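Local coordinates for protein autolysin E (Staphylococcus aureus, PDB 4PI8) that probably hydrolyses glycosidic bonds in the N-acetylglucosamine–N-acetylmuramic acid chains of bacterial peptidoglycan, acting as a cell-wall autolysin, at residues A[181-186]-A[198-203]. The protein carries 1 engineered substitution. Residues are numbered along the deposited sequence; the frame is centred on the assembly and turned at random.
Sequences QMRWNP and IRWADK
W200 and I198 meet M182, R183 and W184 where the C-terminal end of helix 179-184 packs against the start of helix 200-215, within the lysozyme-clan glucosaminidase domain. The 11 residues between the two segments contain neither helix nor strand and include several that line the glycan pocket, among them Q191 to Y194, so the contact brings together the two ends of a substrate-binding loop.

Apolar packing centres on the six-membered ring of W200. W200 CG lies anti to its own backbone N (chi1 176°), which carries the indole across to the other helix. There CE3 lies 3.8 Å from R183 CB and CH2 lies 3.9 Å from M182 CB, while the methyl CE of M182 folds back to 4.0 Å from the same CH2 through a bend at chi3 (74°).

Beyond W200, the arginine side chain turns at chi2 and runs toward I198. R183 NH1 lies 3.4 Å above one face of the W184 indole, toward its rim, and W184 CH2 sits 3.4 Å above the guanidinium plane. NH2 meets I198 CA obliquely at 3.5 Å, whereas I198 N lies at the guanidinium edge, in its plane. The polar end of R183 is held from outside the two segments: NE bonds to the carbonyl O of D197 and NH2 to OE1 of Q25, which tie this buried charge to the chain just before I198 and fix how the flat group is turned.

W184 completes the interface: at its indole edge, CZ2 comes within 3.9 Å of I198 O, near the ring plane, and the methyl CG2 of I198 meets W184 CH2 obliquely at 4.1 Å.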
# COMPACT_ATOMS: atom_id res chain seq x y z
N GLN A 181 2.08 -10.45 -0.23
CA GLN A 181 2.80 -10.55 -1.50
C GLN A 181 3.34 -9.23 -1.97
O GLN A 181 4.42 -9.15 -2.55
CB GLN A 181 1.96 -11.17 -2.60
CG GLN A 181 1.56 -12.62 -2.34
CD GLN A 181 0.54 -13.09 -3.33
OE1 GLN A 181 -0.45 -12.41 -3.63
NE2 GLN A 181 0.77 -14.28 -3.90
N MET A 182 2.58 -8.15 -1.77
CA MET A 182 3.06 -6.81 -2.14
C MET A 182 4.31 -6.47 -1.35
O MET A 182 5.22 -5.79 -1.88
CB MET A 182 1.96 -5.77 -1.90
CG MET A 182 0.80 -5.88 -2.87
SD MET A 182 -0.56 -4.74 -2.51
CE MET A 182 0.17 -3.19 -3.06
N ARG A 183 4.35 -6.86 -0.07
CA ARG A 183 5.45 -6.51 0.79
C ARG A 183 6.69 -7.40 0.64
O ARG A 183 7.81 -6.92 0.76
CB ARG A 183 4.99 -6.48 2.25
CG ARG A 183 6.07 -6.18 3.26
CD ARG A 183 6.75 -4.82 3.04
NE ARG A 183 7.83 -4.58 4.00
CZ ARG A 183 9.07 -5.03 3.87
NH1 ARG A 183 9.40 -5.84 2.88
NH2 ARG A 183 9.98 -4.69 4.78
N TRP A 184 6.47 -8.71 0.49
CA TRP A 184 7.55 -9.67 0.61
C TRP A 184 7.76 -10.49 -0.68
O TRP A 184 8.67 -11.32 -0.72
CB TRP A 184 7.30 -10.62 1.79
CG TRP A 184 7.20 -9.96 3.13
CD1 TRP A 184 6.07 -9.80 3.87
CD2 TRP A 184 8.27 -9.40 3.89
NE1 TRP A 184 6.39 -9.12 4.99
CE2 TRP A 184 7.72 -8.86 5.05
CE3 TRP A 184 9.66 -9.26 3.69
CZ2 TRP A 184 8.49 -8.23 6.02
CZ3 TRP A 184 10.41 -8.66 4.66
CH2 TRP A 184 9.80 -8.13 5.82
N ASN A 185 6.98 -10.25 -1.71
CA ASN A 185 7.10 -10.92 -3.01
C ASN A 185 7.69 -12.30 -2.94
O ASN A 185 8.77 -12.57 -3.49
CB ASN A 185 7.88 -10.02 -3.97
CG ASN A 185 7.65 -10.38 -5.44
OD1 ASN A 185 6.77 -11.17 -5.78
ND2 ASN A 185 8.40 -9.68 -6.31
N PRO A 186 7.02 -13.24 -2.30
CA PRO A 186 7.61 -14.57 -2.10
C PRO A 186 7.90 -15.28 -3.41
O PRO A 186 8.80 -16.19 -3.41
CB PRO A 186 6.57 -15.31 -1.28
CG PRO A 186 5.35 -14.49 -1.31
CD PRO A 186 5.77 -13.08 -1.55
N ILE A 198 8.89 -2.99 7.77
CA ILE A 198 8.59 -4.40 8.03
C ILE A 198 7.17 -4.66 8.56
O ILE A 198 6.71 -5.81 8.51
CB ILE A 198 9.64 -5.10 8.90
CG1 ILE A 198 9.58 -4.62 10.37
CG2 ILE A 198 11.01 -5.00 8.24
CD1 ILE A 198 10.59 -5.33 11.27
N ARG A 199 6.54 -3.58 9.09
CA ARG A 199 5.14 -3.66 9.55
C ARG A 199 4.12 -2.95 8.65
O ARG A 199 2.95 -2.78 9.01
CB ARG A 199 5.04 -3.14 10.99
CG ARG A 199 5.71 -4.13 11.98
CD ARG A 199 5.28 -3.97 13.43
NE ARG A 199 3.86 -4.31 13.60
CZ ARG A 199 3.38 -5.56 13.70
NH1 ARG A 199 4.17 -6.64 13.64
NH2 ARG A 199 2.07 -5.73 13.87
N TRP A 200 4.54 -2.61 7.42
CA TRP A 200 3.64 -1.98 6.44
C TRP A 200 2.37 -2.75 6.28
O TRP A 200 1.24 -2.15 6.28
CB TRP A 200 4.35 -1.86 5.09
CG TRP A 200 3.59 -1.33 3.94
CD1 TRP A 200 3.46 -0.01 3.58
CD2 TRP A 200 2.88 -2.09 2.93
NE1 TRP A 200 2.72 0.09 2.44
CE2 TRP A 200 2.37 -1.16 1.97
CE3 TRP A 200 2.66 -3.46 2.70
CZ2 TRP A 200 1.63 -1.55 0.89
CZ3 TRP A 200 1.96 -3.84 1.61
CH2 TRP A 200 1.46 -2.90 0.70
N ALA A 201 2.42 -4.06 6.04
CA ALA A 201 1.19 -4.83 5.82
C ALA A 201 0.34 -4.87 7.06
O ALA A 201 -0.91 -4.83 6.98
CB ALA A 201 1.53 -6.21 5.33
N ASP A 202 0.95 -5.00 8.22
CA ASP A 202 0.15 -5.05 9.46
C ASP A 202 -0.60 -3.76 9.66
O ASP A 202 -1.75 -3.81 10.12
CB ASP A 202 1.10 -5.29 10.64
CG ASP A 202 1.89 -6.53 10.47
OD1 ASP A 202 1.34 -7.62 10.65
OD2 ASP A 202 3.05 -6.44 10.05
N LYS A 203 0.00 -2.64 9.40
CA LYS A 203 -0.66 -1.34 9.62
C LYS A 203 -1.88 -1.21 8.70
O LYS A 203 -2.98 -0.80 9.15
CB LYS A 203 0.26 -0.18 9.40
CG LYS A 203 1.42 -0.16 10.40
CD LYS A 203 2.50 0.85 10.01
CE LYS A 203 3.57 0.97 11.09
NZ LYS A 203 4.65 1.87 10.67